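Local coordinates for 6-phosphogluconate dehydrogenase (Decarboxylating) (Geobacter metallireducens, PDB 4E21), which probably catalyses the NADP-dependent oxidative decarboxylation of 6-phosphogluconate to ribulose 5-phosphate in the pentose phosphate pathway, at residues R39-G44 with D167-T172; L79-V84 with A107-I112; V139-G144 with Y152-G157. One frame throughout, in Å; residues are numbered along the deposited sequence.

Contact 1: residues R39-G44 with D167-T172; sequences RRLRKG and DPVFRT
R40 reaches from the last turns of helix 32-43 to the backbone carbonyl of T172, near the C-terminal end of helix 167-173. With CG anti to the backbone N (chi1 -179°) and the chain straight as far as NE, the side chain spans the gap between the axes of 39-43 and 167-172, which approach to 9.9 Å. R40 NE gives its hydrogen to T172 O at 3.0 Å; the bond lies in the carbonyl plane on a lone pair, yet is bent at the hydrogen (138°), since the oxygen is tilted out of the guanidinium plane. The methyl CG2 of T172 rests on the backbone of the helix end, 3.8 Å from R40 O and 4.0 Å from G44 CA. Deeper in, the L41 and V169 side chains meet at an oblique angle, CD1 of L41 standing 4.1 Å from CG1 of V169. The remaining guanidinium nitrogens of R40 bond to carbonyls of L148 and A174, and T172 OG1 bonds to H46 NE2. The arginine thus gathers three carbonyl oxygens from two parts of the chain, two of them at or just past the C-terminal end of helix 167-173, where its positive charge would probably favour the helix dipole.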
loop_
_atom_site.group_PDB
_atom_site.type_symbol
_atom_site.label_atom_id
_atom_site.label_comp_id
_atom_site.label_asym_id
_atom_site.label_seq_id
_atom_site.Cartn_x
_atom_site.Cartn_y
_atom_site.Cartn_z
ATOM N N ARG B 39 35.801 18.535 -13.501
ATOM C CA ARG B 39 37.052 17.853 -13.166
ATOM C C ARG B 39 37.194 16.597 -13.994
ATOM O O ARG B 39 38.266 16.312 -14.518
ATOM C CB ARG B 39 37.146 17.534 -11.683
ATOM C CG ARG B 39 37.270 18.752 -10.807
ATOM C CD ARG B 39 37.229 18.366 -9.346
ATOM N NE ARG B 39 37.136 19.538 -8.487
ATOM C CZ ARG B 39 36.084 19.836 -7.733
ATOM N NH1 ARG B 39 35.025 19.038 -7.714
ATOM N NH2 ARG B 39 36.097 20.933 -6.988
ATOM N N ARG B 40 36.099 15.857 -14.141
ATOM C CA ARG B 40 36.130 14.641 -14.944
ATOM C C ARG B 40 36.337 14.974 -16.416
ATOM O O ARG B 40 37.140 14.343 -17.099
ATOM C CB ARG B 40 34.864 13.791 -14.740
ATOM C CG ARG B 40 34.887 12.491 -15.544
ATOM C CD ARG B 40 33.852 11.505 -15.070
ATOM N NE ARG B 40 33.885 10.248 -15.817
ATOM C CZ ARG B 40 34.501 9.145 -15.404
ATOM N NH1 ARG B 40 35.154 9.146 -14.249
ATOM N NH2 ARG B 40 34.465 8.043 -16.146
ATOM N N LEU B 41 35.590 15.962 -16.896
ATOM C CA LEU B 41 35.709 16.459 -18.271
ATOM C C LEU B 41 37.159 16.860 -18.587
ATOM O O LEU B 41 37.737 16.400 -19.573
ATOM C CB LEU B 41 34.802 17.676 -18.446
ATOM C CG LEU B 41 33.485 17.654 -19.224
ATOM C CD1 LEU B 41 33.064 16.263 -19.656
ATOM C CD2 LEU B 41 32.393 18.380 -18.428
ATOM N N ARG B 42 37.733 17.725 -17.748
ATOM C CA ARG B 42 39.117 18.166 -17.914
ATOM C C ARG B 42 40.065 16.970 -17.942
ATOM O O ARG B 42 40.808 16.758 -18.906
ATOM C CB ARG B 42 39.504 19.097 -16.771
ATOM C CG ARG B 42 40.946 19.591 -16.805
ATOM C CD ARG B 42 41.341 20.056 -15.404
ATOM N NE ARG B 42 42.365 21.101 -15.380
ATOM C CZ ARG B 42 42.827 21.654 -14.256
ATOM N NH1 ARG B 42 42.351 21.252 -13.079
ATOM N NH2 ARG B 42 43.765 22.602 -14.299
ATOM N N LYS B 43 39.997 16.178 -16.874
ATOM C CA LYS B 43 40.835 15.003 -16.681
ATOM C C LYS B 43 40.711 14.039 -17.851
ATOM O O LYS B 43 41.565 13.187 -18.045
ATOM C CB LYS B 43 40.437 14.311 -15.365
ATOM C CG LYS B 43 41.489 13.419 -14.729
ATOM C CD LYS B 43 41.087 13.075 -13.304
ATOM C CE LYS B 43 39.722 12.362 -13.284
ATOM N NZ LYS B 43 39.133 12.157 -11.916
ATOM N N GLY B 44 39.648 14.168 -18.634
ATOM C CA GLY B 44 39.434 13.282 -19.770
ATOM C C GLY B 44 39.788 13.954 -21.091
ATOM O O GLY B 44 39.578 13.377 -22.166
ATOM N N ASP B 167 28.506 13.323 -28.446
ATOM C CA ASP B 167 29.012 11.990 -28.085
ATOM C C ASP B 167 30.323 11.951 -27.290
ATOM O O ASP B 167 30.430 11.192 -26.336
ATOM C CB ASP B 167 29.107 11.072 -29.303
ATOM C CG ASP B 167 28.975 9.609 -28.929
ATOM O OD1 ASP B 167 27.948 9.224 -28.319
ATOM O OD2 ASP B 167 29.898 8.836 -29.250
ATOM N N PRO B 168 31.330 12.757 -27.680
ATOM C CA PRO B 168 32.608 12.724 -26.941
ATOM C C PRO B 168 32.485 13.187 -25.487
ATOM O O PRO B 168 33.221 12.724 -24.606
ATOM C CB PRO B 168 33.501 13.699 -27.729
ATOM C CG PRO B 168 32.925 13.708 -29.094
ATOM C CD PRO B 168 31.427 13.579 -28.896
ATOM N N VAL B 169 31.570 14.115 -25.241
ATOM C CA VAL B 169 31.349 14.602 -23.884
ATOM C C VAL B 169 30.684 13.522 -23.036
ATOM O O VAL B 169 31.025 13.349 -21.874
ATOM C CB VAL B 169 30.507 15.887 -23.869
ATOM C CG1 VAL B 169 30.106 16.246 -22.444
ATOM C CG2 VAL B 169 31.282 17.032 -24.539
ATOM N N PHE B 170 29.751 12.789 -23.629
ATOM C CA PHE B 170 29.051 11.734 -22.901
ATOM C C PHE B 170 29.979 10.557 -22.600
ATOM O O PHE B 170 30.023 10.065 -21.465
ATOM C CB PHE B 170 27.825 11.259 -23.673
ATOM C CG PHE B 170 26.765 12.299 -23.807
ATOM C CD1 PHE B 170 26.519 13.184 -22.774
ATOM C CD2 PHE B 170 26.004 12.386 -24.960
ATOM C CE1 PHE B 170 25.533 14.149 -22.897
ATOM C CE2 PHE B 170 25.009 13.331 -25.077
ATOM C CZ PHE B 170 24.780 14.217 -24.049
ATOM N N ARG B 171 30.737 10.127 -23.609
ATOM C CA ARG B 171 31.728 9.074 -23.424
ATOM C C ARG B 171 32.655 9.337 -22.254
ATOM O O ARG B 171 32.901 8.450 -21.434
ATOM C CB ARG B 171 32.559 8.919 -24.675
ATOM C CG ARG B 171 31.965 7.951 -25.643
ATOM C CD ARG B 171 32.795 7.906 -26.894
ATOM N NE ARG B 171 32.942 6.522 -27.309
ATOM C CZ ARG B 171 32.034 5.871 -28.022
ATOM N NH1 ARG B 171 30.920 6.495 -28.405
ATOM N NH2 ARG B 171 32.247 4.601 -28.354
ATOM N N THR B 172 33.175 10.555 -22.178
ATOM C CA THR B 172 34.072 10.924 -21.088
ATOM C C THR B 172 33.358 10.854 -19.751
ATOM O O THR B 172 33.903 10.341 -18.771
ATOM C CB THR B 172 34.628 12.345 -21.287
ATOM O OG1 THR B 172 35.392 12.369 -22.489
ATOM C CG2 THR B 172 35.519 12.776 -20.119
#

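Contact 2: residues L79-V84 with A107-I112; sequences LVKPRV and ANDIVI
A parallel strand pairing, reinforced by a salt bridge, joins 79-84 to 107-112 where two neighbouring central strands of the nucleotide-binding domain's sheet, 84-87 and 110-113, begin. V84 is in register with I110, and I110 N bonds to R83 O at 2.9 Å. Just before the strands start, the carboxylate of D109 grips R83 twice. Its OD1 accepts R83 N at 2.6 Å in a nearly straight bond (175°), although the N-H comes from above the carboxylate plane. OD2 takes R83 NH1 at 3.0 Å on its syn lone pair; this oxygen lies in the guanidinium plane, while the two flat groups stand 81° apart. With CG beside its own backbone N (chi1 -61°), the extended R83 chain passes over the carboxylate, CD 3.5 Å from OD2 of D109. The guanidinium is further fixed by R83 NH2 bonding to C76 O of helix 72-78, and D109 OD2 also accepts A106 N. P82, which follows a cis peptide bond, sets its CB 3.3 Å from N108 O. Further along, CG1 of V84 packs obliquely on CD1 of I112 at 4.0 Å, on the face that L166 helps to cover. Adjacent parallel strands linked through helix 94-101 form the beta-alpha-beta crossover of a Rossmann-type fold, consistent with the domain's expected binding of NADP.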
loop_
_atom_site.group_PDB
_atom_site.type_symbol
_atom_site.label_atom_id
_atom_site.label_comp_id
_atom_site.label_asym_id
_atom_site.label_seq_id
_atom_site.Cartn_x
_atom_site.Cartn_y
_atom_site.Cartn_z
ATOM N N LEU B 79 33.456 31.240 -25.152
ATOM C CA LEU B 79 33.090 29.983 -25.801
ATOM C C LEU B 79 32.959 30.161 -27.315
ATOM O O LEU B 79 32.108 30.914 -27.797
ATOM C CB LEU B 79 31.804 29.396 -25.206
ATOM C CG LEU B 79 31.868 28.917 -23.749
ATOM C CD1 LEU B 79 30.519 28.419 -23.323
ATOM C CD2 LEU B 79 32.921 27.836 -23.517
ATOM N N VAL B 80 33.815 29.458 -28.049
ATOM C CA VAL B 80 33.845 29.486 -29.510
ATOM C C VAL B 80 32.607 28.810 -30.117
ATOM O O VAL B 80 32.191 27.758 -29.666
ATOM C CB VAL B 80 35.158 28.816 -30.016
ATOM C CG1 VAL B 80 35.146 28.609 -31.538
ATOM C CG2 VAL B 80 36.370 29.642 -29.593
ATOM N N LYS B 81 32.008 29.423 -31.132
ATOM C CA LYS B 81 30.792 28.885 -31.750
ATOM C C LYS B 81 31.107 27.762 -32.729
ATOM O O LYS B 81 32.159 27.793 -33.351
ATOM C CB LYS B 81 30.044 30.002 -32.462
ATOM C CG LYS B 81 29.608 31.128 -31.532
ATOM C CD LYS B 81 28.905 32.249 -32.295
ATOM C CE LYS B 81 29.921 33.132 -33.044
ATOM N NZ LYS B 81 29.294 34.283 -33.715
ATOM N N PRO B 82 30.220 26.743 -32.840
ATOM C CA PRO B 82 28.993 26.518 -32.059
ATOM C C PRO B 82 29.347 26.154 -30.627
ATOM O O PRO B 82 30.273 25.384 -30.394
ATOM C CB PRO B 82 28.340 25.299 -32.728
ATOM C CG PRO B 82 29.194 24.920 -33.884
ATOM C CD PRO B 82 30.529 25.592 -33.704
ATOM N N ARG B 83 28.620 26.705 -29.671
ATOM C CA ARG B 83 28.945 26.487 -28.275
ATOM C C ARG B 83 28.302 25.226 -27.743
ATOM O O ARG B 83 27.285 24.782 -28.269
ATOM C CB ARG B 83 28.467 27.659 -27.444
ATOM C CG ARG B 83 29.099 28.942 -27.826
ATOM C CD ARG B 83 28.551 30.029 -26.955
ATOM N NE ARG B 83 29.188 31.307 -27.211
ATOM C CZ ARG B 83 28.696 32.241 -28.021
ATOM N NH1 ARG B 83 27.564 32.036 -28.674
ATOM N NH2 ARG B 83 29.342 33.386 -28.165
ATOM N N VAL B 84 28.921 24.654 -26.710
ATOM C CA VAL B 84 28.299 23.618 -25.888
ATOM C C VAL B 84 28.198 24.094 -24.436
ATOM O O VAL B 84 29.217 24.218 -23.744
ATOM C CB VAL B 84 29.075 22.312 -25.938
ATOM C CG1 VAL B 84 28.571 21.344 -24.822
ATOM C CG2 VAL B 84 28.908 21.690 -27.295
ATOM N N ALA B 107 22.556 30.660 -33.154
ATOM C CA ALA B 107 22.078 29.478 -33.852
ATOM C C ALA B 107 23.168 28.388 -33.981
ATOM O O ALA B 107 24.343 28.675 -34.203
ATOM C CB ALA B 107 21.487 29.854 -35.214
ATOM N N ASN B 108 22.759 27.138 -33.802
ATOM C CA ASN B 108 23.670 25.990 -33.813
ATOM C C ASN B 108 24.419 25.771 -32.497
ATOM O O ASN B 108 25.110 24.771 -32.336
ATOM C CB ASN B 108 24.619 26.031 -35.029
ATOM C CG ASN B 108 23.871 25.819 -36.365
ATOM O OD1 ASN B 108 22.724 25.337 -36.396
ATOM N ND2 ASN B 108 24.515 26.183 -37.462
ATOM N N ASP B 109 24.279 26.690 -31.550
ATOM C CA ASP B 109 24.686 26.387 -30.180
ATOM C C ASP B 109 23.808 25.275 -29.584
ATOM O O ASP B 109 22.657 25.075 -29.996
ATOM C CB ASP B 109 24.602 27.621 -29.279
ATOM C CG ASP B 109 25.728 28.616 -29.526
ATOM O OD1 ASP B 109 26.653 28.311 -30.319
ATOM O OD2 ASP B 109 25.680 29.704 -28.902
ATOM N N ILE B 110 24.371 24.571 -28.609
ATOM C CA ILE B 110 23.684 23.535 -27.851
ATOM C C ILE B 110 23.730 23.877 -26.360
ATOM O O ILE B 110 24.804 24.193 -25.814
ATOM C CB ILE B 110 24.402 22.172 -28.013
ATOM C CG1 ILE B 110 24.383 21.710 -29.461
ATOM C CG2 ILE B 110 23.798 21.091 -27.077
ATOM C CD1 ILE B 110 25.227 20.471 -29.697
ATOM N N VAL B 111 22.571 23.802 -25.707
ATOM C CA VAL B 111 22.458 24.007 -24.263
ATOM C C VAL B 111 21.960 22.713 -23.613
ATOM O O VAL B 111 20.983 22.101 -24.051
ATOM C CB VAL B 111 21.505 25.191 -23.926
ATOM C CG1 VAL B 111 21.357 25.389 -22.403
ATOM C CG2 VAL B 111 22.006 26.460 -24.557
ATOM N N ILE B 112 22.661 22.273 -22.586
ATOM C CA ILE B 112 22.295 21.052 -21.905
ATOM C C ILE B 112 21.819 21.368 -20.494
ATOM O O ILE B 112 22.508 22.080 -19.764
ATOM C CB ILE B 112 23.493 20.112 -21.845
ATOM C CG1 ILE B 112 23.988 19.845 -23.273
ATOM C CG2 ILE B 112 23.138 18.809 -21.072
ATOM C CD1 ILE B 112 25.430 19.464 -23.337
#

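Contact 3: residues V139-G144 with Y152-G157; sequences VGTSGG and YCLMIG
Four backbone hydrogen bonds zip V139-S142 to C153-I156 as antiparallel strands. The hydrogen-bonded pair G140 and M155 exchanges two of them: G140 N to M155 O and M155 N to G140 O, each 2.8 Å. In the next such pair S142 N meets C153 O at 2.9 Å, whereas the return bond from C153 N to S142 O, at the end of the ladder, is weak and bent (134°). Past this end a water joins the loop to the tyrosine, giving a hydrogen to G144 O at 2.6 Å and lying 2.9 Å from Y152 OH. S142 O lies at the edge of the Y152 ring, near its plane. The non-hydrogen-bonded pairs V139-I156 and T141-L154 put their side chains on one largely apolar face: CD2 of L154 settles between T141 CB, 3.7 Å away, and V139 CG1, while V139 and I156 lie side by side. On the opposite face the kinked selenomethionine M155 (chi3 -99°) carries CE over to the neighbouring strand, 3.7 Å from S142 CB. Helix 167-173 covers the V139, L154 and I156 face through F170, and M33 of helix 32-43 meets T141 and Y152. V209 and K210 of helix 205-232 lie against M155, with W269 of the second subunit also packing there, while strand 197-201 continues the sheet beyond 153-157.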
loop_
_atom_site.group_PDB
_atom_site.type_symbol
_atom_site.label_atom_id
_atom_site.label_comp_id
_atom_site.label_asym_id
_atom_site.label_seq_id
_atom_site.Cartn_x
_atom_site.Cartn_y
_atom_site.Cartn_z
ATOM N N VAL B 139 19.571 16.151 -19.846
ATOM C CA VAL B 139 20.330 15.020 -19.349
ATOM C C VAL B 139 19.961 14.750 -17.900
ATOM O O VAL B 139 20.127 15.608 -17.038
ATOM C CB VAL B 139 21.870 15.212 -19.500
ATOM C CG1 VAL B 139 22.629 14.067 -18.831
ATOM C CG2 VAL B 139 22.257 15.292 -20.964
ATOM N N GLY B 140 19.405 13.572 -17.647
ATOM C CA GLY B 140 19.233 13.103 -16.293
ATOM C C GLY B 140 20.510 12.381 -15.932
ATOM O O GLY B 140 20.928 11.451 -16.629
ATOM N N THR B 141 21.159 12.816 -14.862
ATOM C CA THR B 141 22.408 12.189 -14.482
ATOM C C THR B 141 22.235 11.476 -13.146
ATOM O O THR B 141 21.568 11.964 -12.229
ATOM C CB THR B 141 23.606 13.189 -14.494
ATOM O OG1 THR B 141 24.011 13.499 -13.162
ATOM C CG2 THR B 141 23.245 14.467 -15.234
ATOM N N SER B 142 22.768 10.268 -13.067
ATOM C CA SER B 142 22.711 9.530 -11.824
ATOM C C SER B 142 24.140 9.193 -11.423
ATOM O O SER B 142 25.040 9.165 -12.270
ATOM C CB SER B 142 21.871 8.268 -11.997
ATOM O OG SER B 142 22.086 7.383 -10.901
ATOM N N GLY B 143 24.359 8.937 -10.138
ATOM C CA GLY B 143 25.667 8.493 -9.686
ATOM C C GLY B 143 26.280 9.420 -8.656
ATOM O O GLY B 143 27.167 9.021 -7.918
ATOM N N GLY B 144 25.807 10.662 -8.611
ATOM C CA GLY B 144 26.187 11.593 -7.559
ATOM C C GLY B 144 27.683 11.804 -7.360
ATOM O O GLY B 144 28.426 12.025 -8.317
ATOM N N TYR B 152 29.203 8.780 -14.620
ATOM C CA TYR B 152 27.808 9.057 -14.321
ATOM C C TYR B 152 26.977 8.284 -15.317
ATOM O O TYR B 152 27.338 8.191 -16.499
ATOM C CB TYR B 152 27.504 10.549 -14.497
ATOM C CG TYR B 152 28.383 11.474 -13.677
ATOM C CD1 TYR B 152 29.585 11.956 -14.185
ATOM C CD2 TYR B 152 28.011 11.863 -12.389
ATOM C CE1 TYR B 152 30.396 12.800 -13.433
ATOM C CE2 TYR B 152 28.816 12.697 -11.626
ATOM C CZ TYR B 152 30.011 13.167 -12.155
ATOM O OH TYR B 152 30.813 14.008 -11.405
ATOM N N CYS B 153 25.874 7.717 -14.848
ATOM C CA CYS B 153 24.884 7.164 -15.761
ATOM C C CYS B 153 24.094 8.341 -16.331
ATOM O O CYS B 153 23.624 9.180 -15.577
ATOM C CB CYS B 153 23.936 6.224 -15.021
ATOM S SG CYS B 153 22.731 5.512 -16.129
ATOM N N LEU B 154 23.962 8.394 -17.653
ATOM C CA LEU B 154 23.387 9.558 -18.349
ATOM C C LEU B 154 22.203 9.174 -19.217
ATOM O O LEU B 154 22.293 8.285 -20.081
ATOM C CB LEU B 154 24.430 10.245 -19.231
ATOM C CG LEU B 154 25.665 10.781 -18.515
ATOM C CD1 LEU B 154 26.587 11.513 -19.491
ATOM C CD2 LEU B 154 25.258 11.695 -17.388
HETATM N N MSE B 155 21.090 9.842 -18.973
HETATM C CA MSE B 155 19.873 9.580 -19.705
HETATM C C MSE B 155 19.515 10.861 -20.454
HETATM O O MSE B 155 19.262 11.911 -19.846
HETATM C CB MSE B 155 18.775 9.146 -18.730
HETATM C CG MSE B 155 19.077 7.796 -18.038
HETATM SE SE MSE B 155 18.427 7.803 -16.207
HETATM C CE MSE B 155 20.091 8.186 -15.251
ATOM N N ILE B 156 19.519 10.761 -21.785
ATOM C CA ILE B 156 19.602 11.925 -22.662
ATOM C C ILE B 156 18.382 12.053 -23.563
ATOM O O ILE B 156 17.994 11.090 -24.228
ATOM C CB ILE B 156 20.881 11.841 -23.518
ATOM C CG1 ILE B 156 22.093 11.507 -22.629
ATOM C CG2 ILE B 156 21.096 13.131 -24.312
ATOM C CD1 ILE B 156 23.312 10.968 -23.396
ATOM N N GLY B 157 17.757 13.229 -23.549
ATOM C CA GLY B 157 16.663 13.529 -24.464
ATOM C C GLY B 157 16.972 14.728 -25.360
ATOM O O GLY B 157 17.689 15.651 -24.961
HETATM O O HOH W 1 30.734 13.280 -8.600
#

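Overall arrangement
All three contacts belong to the nucleotide-binding domain and are built around its single mixed sheet. Along the chain contact 1 brackets the others: 39-44 comes first, then contact 2, then contact 3, and 167-172 last. Contacts 2 and 3, with centres about 20 Å apart, share the sheet, since strands 110-113 and 135-142 are neighbours, and I112 packs on V139. Contact 1 lies with its centre about 13 Å from that of contact 3, where F170 packs on V139, L154 and I156, and about 17 Å from that of contact 2, which it does not touch. Helix 167-173 thus links the antiparallel part of the sheet to helix 32-43, which begins within the presumed dinucleotide-binding glycine motif.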